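Long-range contacts in oligopeptide-binding protein oppA (Lactococcus lactis, PDB 3DRF), which binds oligopeptides in a large cavity as the receptor component of the OppABCDF ABC transporter, delivering them for uptake: residues 334-339 / 431-436; 327-332 / 389-394; 409-414 / 466-471. All blocks are in the same frame, centred on the assembly; numbering follows the deposited sequence. Where two conformers were deposited one is given.

How the contacts relate
From the N terminus, 327-332, a short 3-10 turn leading into helix 330-339, opens contact 2, and 334-339 on the same helix opens contact 1. The chain then passes through helix 381-390, and contact 2 closes when 389-394 returns beside 327-332. Next comes strand 407-414, which opens contact 3, followed by helix 422-435, whose end closes contact 1. Strand 468-474 closes contact 3 last. Contact 1 therefore crosses both others, while contacts 2 and 3 lie in series. In space the three are continuous: Ile336 packs on Leu327 and Leu411, Trp433 meets Tyr413, and Trp393 rests on Leu409. Together they tie three helices to the mixed sheet of one lobe.

Contact 1: residues 334-339 / 431-436; sequences QAIGYA and QQWKKI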
# COMPACT_ATOMS: atom_id res chain seq x y z
N GLN A 334 -20.62 4.93 -12.87
CA GLN A 334 -20.14 6.18 -13.45
C GLN A 334 -20.84 7.40 -12.82
O GLN A 334 -20.21 8.35 -12.46
CB GLN A 334 -20.37 6.18 -14.98
CG GLN A 334 -19.44 5.17 -15.76
CD GLN A 334 -19.75 5.15 -17.23
OE1 GLN A 334 -20.70 5.72 -17.64
NE2 GLN A 334 -18.89 4.54 -18.01
N ALA A 335 -22.17 7.28 -12.66
CA ALA A 335 -22.98 8.40 -12.13
C ALA A 335 -22.52 8.78 -10.70
O ALA A 335 -22.38 9.90 -10.37
CB ALA A 335 -24.53 8.06 -12.17
N ILE A 336 -22.29 7.75 -9.89
CA ILE A 336 -21.90 7.95 -8.49
C ILE A 336 -20.51 8.66 -8.43
O ILE A 336 -20.27 9.47 -7.63
CB ILE A 336 -22.00 6.62 -7.73
CG1 ILE A 336 -23.48 6.27 -7.55
CG2 ILE A 336 -21.27 6.69 -6.32
CD1 ILE A 336 -23.74 4.83 -6.98
N GLY A 337 -19.64 8.32 -9.39
CA GLY A 337 -18.36 9.02 -9.56
C GLY A 337 -18.51 10.50 -9.99
O GLY A 337 -17.95 11.34 -9.42
N TYR A 338 -19.38 10.73 -10.98
CA TYR A 338 -19.58 12.12 -11.47
C TYR A 338 -20.25 13.04 -10.43
O TYR A 338 -20.11 14.22 -10.50
CB TYR A 338 -20.39 12.16 -12.79
CG TYR A 338 -19.58 11.74 -14.00
CD1 TYR A 338 -18.44 12.44 -14.37
CD2 TYR A 338 -19.96 10.64 -14.77
CE1 TYR A 338 -17.66 12.05 -15.49
CE2 TYR A 338 -19.20 10.25 -15.89
CZ TYR A 338 -18.06 10.97 -16.23
OH TYR A 338 -17.34 10.58 -17.32
N ALA A 339 -20.98 12.46 -9.51
CA ALA A 339 -21.76 13.28 -8.52
C ALA A 339 -20.86 13.82 -7.39
O ALA A 339 -21.20 14.75 -6.74
CB ALA A 339 -22.85 12.42 -7.91
N GLN A 431 -24.82 13.88 0.63
CA GLN A 431 -25.61 14.99 0.11
C GLN A 431 -25.50 15.10 -1.41
O GLN A 431 -26.47 15.28 -2.05
CB GLN A 431 -25.13 16.29 0.78
CG GLN A 431 -25.74 17.55 0.21
CD GLN A 431 -25.01 18.83 0.62
OE1 GLN A 431 -23.99 18.83 1.29
NE2 GLN A 431 -25.59 19.95 0.21
N GLN A 432 -24.31 14.93 -2.00
CA GLN A 432 -24.22 14.98 -3.46
C GLN A 432 -24.99 13.79 -4.10
O GLN A 432 -25.65 13.96 -5.09
CB GLN A 432 -22.74 14.97 -3.94
CG GLN A 432 -21.83 16.04 -3.32
CD GLN A 432 -22.43 17.45 -3.36
OE1 GLN A 432 -22.82 17.93 -4.37
NE2 GLN A 432 -22.48 18.06 -2.22
N TRP A 433 -24.89 12.62 -3.50
CA TRP A 433 -25.58 11.46 -4.02
C TRP A 433 -27.13 11.61 -3.93
O TRP A 433 -27.81 11.20 -4.80
CB TRP A 433 -25.02 10.22 -3.28
CG TRP A 433 -23.59 9.90 -3.78
CD1 TRP A 433 -23.12 10.12 -5.00
CD2 TRP A 433 -22.49 9.41 -3.01
NE1 TRP A 433 -21.80 9.76 -5.09
CE2 TRP A 433 -21.39 9.32 -3.87
CE3 TRP A 433 -22.35 9.01 -1.69
CZ2 TRP A 433 -20.14 8.83 -3.46
CZ3 TRP A 433 -21.08 8.53 -1.25
CH2 TRP A 433 -19.99 8.47 -2.14
N LYS A 434 -27.59 12.25 -2.88
CA LYS A 434 -29.02 12.58 -2.78
C LYS A 434 -29.46 13.48 -3.96
O LYS A 434 -30.53 13.29 -4.48
CB LYS A 434 -29.31 13.21 -1.43
CG LYS A 434 -30.81 13.58 -1.23
CD LYS A 434 -31.03 14.06 0.20
CE LYS A 434 -32.54 14.34 0.50
NZ LYS A 434 -32.67 15.09 1.80
N LYS A 435 -28.62 14.41 -4.37
CA LYS A 435 -28.92 15.25 -5.55
C LYS A 435 -29.16 14.44 -6.82
O LYS A 435 -29.87 14.89 -7.68
CB LYS A 435 -27.82 16.29 -5.85
CG LYS A 435 -27.54 17.31 -4.72
CD LYS A 435 -26.30 18.18 -5.08
CE LYS A 435 -25.94 19.13 -3.99
NZ LYS A 435 -24.82 19.93 -4.40
N ILE A 436 -28.56 13.27 -6.93
CA ILE A 436 -28.79 12.40 -8.12
C ILE A 436 -29.73 11.22 -7.86
O ILE A 436 -29.81 10.35 -8.62
CB ILE A 436 -27.47 11.89 -8.79
CG1 ILE A 436 -26.68 11.00 -7.80
CG2 ILE A 436 -26.58 13.13 -9.31
CD1 ILE A 436 -25.60 10.13 -8.47
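Trp433 and Ile336 meet at about a right angle, and the indole uses its N-H edge to do it. Trp433 NE1 donates to Ile336 O across 3.0 Å, with a nearly straight N-H...O angle of 166°. The oxygen lies close to the ring plane, while NE1 stands a little tilted from the plane of the carbonyl. The same end of the indole is pressed by a methyl: Ile336 CG2 sits 3.3 Å from Trp433 NE1. Trp433 has CG beside its backbone N and anti to the carbonyl carbon, a turn that carries the ring across to the other helix although its CB does not point there directly. Ala339 CB comes obliquely to the ring, 3.7 Å from Trp433 CD1.

This is helix-on-helix packing in a lobe of a Venus flytrap-type solute-binding protein. The short axes of 334-339 and 431-435 pass 9.3 Å apart at 123°, and both helices lie against strand 292-307, where Ile336 and Trp433 each touch Met305. Beyond that, Trp433 meets the ring of Tyr413 edge-to-face.

Ile436 packs against the same Ala339 methyl, beside the indole. Its CG1 stands between backbone N and carbonyl carbon (chi1 63°), and the chain extends from there to place CD1 3.6 Å from Ala339 CB. That same Ile436 CD1 also approaches Ala335 O, 3.7 Å away, so one branch tip touches residues a helical turn apart. Helix 381-390 supplies Leu381 and Ala384 against Ile436. Ala339 O is approached by an aliphatic carbon, Gln432 CB, at 3.2 Å. The Gln432 chain bends at its second torsion, and OE1 receives a hydrogen bond from Lys435 NZ one turn on.

Contact 2: residues 327-332 / 389-394; sequences LQDQNV and DEDGWK
Glu390 reaches Asn331 through a water: water 3 donates to Glu390 OE1 and accepts from Asn331 ND2. Each group also has a direct partner, Lys386 for Glu390 OE2 and Leu387 O for Asn331 ND2. Asp391 follows, packing its CB 3.7 Å from Asn331 CB. With CG anti to the backbone N (chi1 -162°), its carboxylate reaches Asp329. The two carboxylates stand almost perpendicular, and Asp391 OD2 lies 3.3 Å from Asp329 OD2. Lys404 forms salt bridges to both of these oxygens, which probably offsets the like charges, and water 1 donates to Asp329 OD1 and Asp391 OD1. Gly392, at positive phi, turns the chain so that Trp393 faces back. Trp393 NE1 donates to Asp329 OD2 over 2.9 Å, meeting the oxygen on its anti side and somewhat out of the carboxylate plane, while Val332 CG2 approaches the indole obliquely, 3.4 Å from Trp393 NE1. The turn that delivers the tryptophan is a Schellman motif ending helix 381-390, with Gly392 as the C-prime residue: Trp393 N bonds to Leu388 O and Gly392 N to Asp389 O.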
# COMPACT_ATOMS: atom_id res chain seq x y z
N LEU A 327 -24.89 -1.72 -8.41
CA LEU A 327 -23.55 -1.39 -8.90
C LEU A 327 -23.04 -2.27 -10.02
O LEU A 327 -22.04 -1.97 -10.57
CB LEU A 327 -22.54 -1.36 -7.74
CG LEU A 327 -22.80 -0.16 -6.79
CD1 LEU A 327 -22.02 -0.39 -5.44
CD2 LEU A 327 -22.48 1.17 -7.38
N GLN A 328 -23.76 -3.34 -10.35
CA GLN A 328 -23.51 -4.11 -11.57
C GLN A 328 -23.77 -3.25 -12.80
O GLN A 328 -23.30 -3.58 -13.80
CB GLN A 328 -24.46 -5.33 -11.63
CG GLN A 328 -24.22 -6.45 -10.62
CD GLN A 328 -25.36 -7.50 -10.65
OE1 GLN A 328 -26.41 -7.34 -10.08
NE2 GLN A 328 -25.09 -8.61 -11.31
N ASP A 329 -24.59 -2.22 -12.68
CA ASP A 329 -24.94 -1.33 -13.83
C ASP A 329 -23.80 -0.30 -13.99
O ASP A 329 -23.60 0.54 -13.15
CB ASP A 329 -26.28 -0.58 -13.59
CG ASP A 329 -27.55 -1.49 -13.70
OD1 ASP A 329 -27.52 -2.43 -14.46
OD2 ASP A 329 -28.57 -1.16 -13.12
N GLN A 330 -23.08 -0.41 -15.10
CA GLN A 330 -22.03 0.55 -15.43
C GLN A 330 -22.46 2.02 -15.31
O GLN A 330 -21.75 2.80 -14.83
CB GLN A 330 -21.48 0.26 -16.83
CG GLN A 330 -20.26 1.03 -17.20
CD GLN A 330 -19.62 0.44 -18.45
OE1 GLN A 330 -20.28 -0.26 -19.20
NE2 GLN A 330 -18.47 0.79 -18.73
N ASN A 331 -23.65 2.36 -15.77
CA ASN A 331 -24.15 3.75 -15.65
C ASN A 331 -24.23 4.23 -14.21
O ASN A 331 -24.02 5.34 -13.94
CB ASN A 331 -25.53 3.89 -16.32
CG ASN A 331 -25.42 4.03 -17.84
OD1 ASN A 331 -24.56 3.48 -18.42
ND2 ASN A 331 -26.31 4.78 -18.44
N VAL A 332 -24.65 3.32 -13.31
CA VAL A 332 -24.70 3.64 -11.87
C VAL A 332 -23.30 3.96 -11.28
O VAL A 332 -23.12 4.89 -10.61
CB VAL A 332 -25.40 2.50 -11.09
CG1 VAL A 332 -25.43 2.80 -9.58
CG2 VAL A 332 -26.88 2.38 -11.60
N ASP A 389 -31.10 8.24 -15.69
CA ASP A 389 -32.36 8.30 -16.47
C ASP A 389 -32.28 7.32 -17.65
O ASP A 389 -33.15 6.55 -17.84
CB ASP A 389 -32.60 9.71 -17.06
CG ASP A 389 -33.21 10.67 -16.10
OD1 ASP A 389 -33.67 10.26 -15.04
OD2 ASP A 389 -33.17 11.82 -16.39
N GLU A 390 -31.18 7.38 -18.39
CA GLU A 390 -30.94 6.51 -19.58
C GLU A 390 -30.92 5.03 -19.24
O GLU A 390 -31.27 4.21 -20.02
CB GLU A 390 -29.65 6.91 -20.31
CG GLU A 390 -29.72 8.24 -21.04
CD GLU A 390 -28.42 8.69 -21.62
OE1 GLU A 390 -27.35 8.19 -21.27
OE2 GLU A 390 -28.49 9.59 -22.40
N ASP A 391 -30.50 4.69 -18.02
CA ASP A 391 -30.40 3.30 -17.57
C ASP A 391 -31.65 2.78 -16.85
O ASP A 391 -31.66 1.76 -16.35
CB ASP A 391 -29.14 3.13 -16.66
CG ASP A 391 -28.70 1.70 -16.51
OD1 ASP A 391 -28.62 1.00 -17.47
OD2 ASP A 391 -28.56 1.27 -15.40
N GLY A 392 -32.72 3.55 -16.85
CA GLY A 392 -33.97 3.08 -16.28
C GLY A 392 -34.13 3.23 -14.78
O GLY A 392 -34.95 2.62 -14.21
N TRP A 393 -33.25 4.01 -14.16
CA TRP A 393 -33.36 4.28 -12.73
C TRP A 393 -34.19 5.59 -12.59
O TRP A 393 -33.64 6.63 -12.52
CB TRP A 393 -31.94 4.39 -12.11
CG TRP A 393 -31.26 3.06 -11.90
CD1 TRP A 393 -30.34 2.46 -12.70
CD2 TRP A 393 -31.54 2.14 -10.85
NE1 TRP A 393 -30.02 1.24 -12.21
CE2 TRP A 393 -30.73 0.99 -11.07
CE3 TRP A 393 -32.41 2.15 -9.75
CZ2 TRP A 393 -30.73 -0.09 -10.24
CZ3 TRP A 393 -32.42 1.07 -8.92
CH2 TRP A 393 -31.56 -0.05 -9.17
N LYS A 394 -35.51 5.43 -12.60
CA LYS A 394 -36.44 6.56 -12.65
C LYS A 394 -36.65 7.17 -11.29
O LYS A 394 -36.85 6.49 -10.35
CB LYS A 394 -37.76 6.05 -13.20
CG LYS A 394 -38.84 7.14 -13.35
CD LYS A 394 -40.11 6.54 -14.07
CE LYS A 394 -41.35 7.44 -13.83
NZ LYS A 394 -41.21 8.77 -14.44
O HOH W 1 -28.50 -1.69 -17.26
O HOH W 2 -25.55 0.47 -16.99
O HOH W 3 -26.33 5.71 -21.23

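Contact 3: residues 409-414 / 466-471; sequences LSLVYA and WDITDG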
# COMPACT_ATOMS: atom_id res chain seq x y z
N LEU A 409 -32.82 2.60 -5.19
CA LEU A 409 -31.38 2.78 -5.36
C LEU A 409 -30.76 3.25 -4.04
O LEU A 409 -30.53 4.45 -3.84
CB LEU A 409 -31.10 3.74 -6.53
CG LEU A 409 -29.67 3.91 -7.01
CD1 LEU A 409 -28.98 2.58 -7.22
CD2 LEU A 409 -29.65 4.72 -8.30
N SER A 410 -30.55 2.29 -3.14
CA SER A 410 -30.03 2.54 -1.80
C SER A 410 -28.75 1.73 -1.63
O SER A 410 -28.69 0.58 -2.07
CB SER A 410 -31.05 2.14 -0.73
OG SER A 410 -32.29 2.81 -0.95
N LEU A 411 -27.74 2.35 -1.05
CA LEU A 411 -26.40 1.74 -0.89
C LEU A 411 -25.81 2.08 0.47
O LEU A 411 -26.05 3.10 1.03
CB LEU A 411 -25.43 2.22 -2.01
CG LEU A 411 -25.97 1.97 -3.44
CD1 LEU A 411 -25.12 2.72 -4.49
CD2 LEU A 411 -25.94 0.51 -3.76
N VAL A 412 -24.94 1.18 0.90
CA VAL A 412 -24.20 1.36 2.15
C VAL A 412 -22.77 1.82 1.85
O VAL A 412 -22.06 1.18 1.13
CB VAL A 412 -24.15 0.01 2.94
CG1 VAL A 412 -23.20 0.14 4.13
CG2 VAL A 412 -25.58 -0.44 3.39
N TYR A 413 -22.39 2.90 2.50
CA TYR A 413 -21.07 3.52 2.34
C TYR A 413 -20.24 3.27 3.60
O TYR A 413 -20.50 3.84 4.64
CB TYR A 413 -21.26 5.00 2.18
CG TYR A 413 -20.01 5.92 2.01
CD1 TYR A 413 -18.75 5.44 1.57
CD2 TYR A 413 -20.11 7.30 2.25
CE1 TYR A 413 -17.68 6.32 1.41
CE2 TYR A 413 -19.09 8.14 2.08
CZ TYR A 413 -17.86 7.64 1.66
OH TYR A 413 -16.80 8.46 1.47
N ALA A 414 -19.26 2.38 3.47
CA ALA A 414 -18.31 2.10 4.56
C ALA A 414 -17.19 3.18 4.62
O ALA A 414 -16.06 2.94 4.29
CB ALA A 414 -17.70 0.67 4.41
N TRP A 466 -21.43 -4.12 2.43
CA TRP A 466 -21.06 -2.78 2.02
C TRP A 466 -21.14 -2.70 0.48
O TRP A 466 -21.01 -3.66 -0.21
CB TRP A 466 -19.66 -2.38 2.54
CG TRP A 466 -18.54 -3.23 1.91
CD1 TRP A 466 -18.13 -4.45 2.32
CD2 TRP A 466 -17.71 -2.86 0.79
NE1 TRP A 466 -17.07 -4.89 1.52
CE2 TRP A 466 -16.82 -3.93 0.58
CE3 TRP A 466 -17.66 -1.76 -0.05
CZ2 TRP A 466 -15.89 -3.93 -0.46
CZ3 TRP A 466 -16.75 -1.77 -1.08
CH2 TRP A 466 -15.86 -2.83 -1.26
N ASP A 467 -21.37 -1.48 0.01
CA ASP A 467 -21.42 -1.18 -1.40
C ASP A 467 -20.32 -0.25 -1.92
O ASP A 467 -19.80 -0.48 -2.98
CB ASP A 467 -22.80 -0.57 -1.76
CG ASP A 467 -23.95 -1.51 -1.42
OD1 ASP A 467 -23.94 -2.57 -2.01
OD2 ASP A 467 -24.78 -1.15 -0.59
N ILE A 468 -20.05 0.80 -1.16
CA ILE A 468 -19.04 1.83 -1.53
C ILE A 468 -18.11 1.92 -0.34
O ILE A 468 -18.53 1.91 0.78
CB ILE A 468 -19.71 3.21 -1.73
CG1 ILE A 468 -20.83 3.17 -2.81
CG2 ILE A 468 -18.66 4.32 -2.10
CD1 ILE A 468 -21.73 4.47 -2.77
N THR A 469 -16.81 2.04 -0.59
CA THR A 469 -15.83 2.38 0.44
C THR A 469 -14.73 3.22 -0.22
O THR A 469 -14.67 3.35 -1.38
CB THR A 469 -15.31 1.11 1.20
OG1 THR A 469 -14.66 1.56 2.41
CG2 THR A 469 -14.26 0.38 0.37
N ASP A 470 -13.86 3.76 0.62
CA ASP A 470 -12.68 4.54 0.22
C ASP A 470 -11.45 3.80 0.67
O ASP A 470 -11.39 3.37 1.79
CB ASP A 470 -12.69 5.91 0.91
CG ASP A 470 -13.93 6.73 0.55
OD1 ASP A 470 -14.20 6.82 -0.65
OD2 ASP A 470 -14.55 7.25 1.44
N GLY A 471 -10.50 3.63 -0.24
CA GLY A 471 -9.20 3.08 0.10
C GLY A 471 -8.11 4.12 -0.21
O GLY A 471 -8.30 5.07 -0.91
O HOH W 4 -15.73 9.03 -1.15
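Two neighbouring parallel strands of the mixed sheet in this lobe meet here, 407-414 and 468-474; the first also pairs in parallel with 439-442 on its other side, after the helical crossover through 422-435. The short strand axes run 20° apart, and Tyr413 pairs with Ile468. Val412 O is gripped twice, by Ile468 N at 3.1 Å and by Asp467 N at 3.0 Å. Two residues on, Ala414 N donates to Ile468 O.

Side chains extend this backbone pairing at both ends. Asp467, with CG beside its backbone N, offers the anti lone pair of OD2 to Val412 N, 2.8 Å away in a bond of 172°. Leu411 crosses the same carboxylate at about a right angle, laying CD2 3.7 Å from Asp467 CG. At the far end Thr469 OG1 donates to Ala414 O at 2.7 Å and accepts from Trp453 NE1.

Tyr413 has its ring anti to the backbone N (chi1 179°), which sends the ring up from the face it shares with Ile468, leaning forward along the strand to Asp470. Tyr413 OH donates to the syn lone pair of Asp470 OD2, 2.6 Å away; ring and carboxylate planes stand almost perpendicular. Water 4 donates to both Tyr413 OH and Asp470 OD1. Partway along the ring, Ile468 CG2 touches Tyr413 CD1 at 3.8 Å.

Asp467 is buried, yet both its oxygens are engaged, OD2 by the amide of Val412 and OD1 by a salt bridge to Arg323, which is consistent with a carboxylate kept charged inside the lobe. Bonds at the hydroxyl of Tyr413, on the ring's own axis, probably fix where the far end of the side chain sits rather than the ring's rotation.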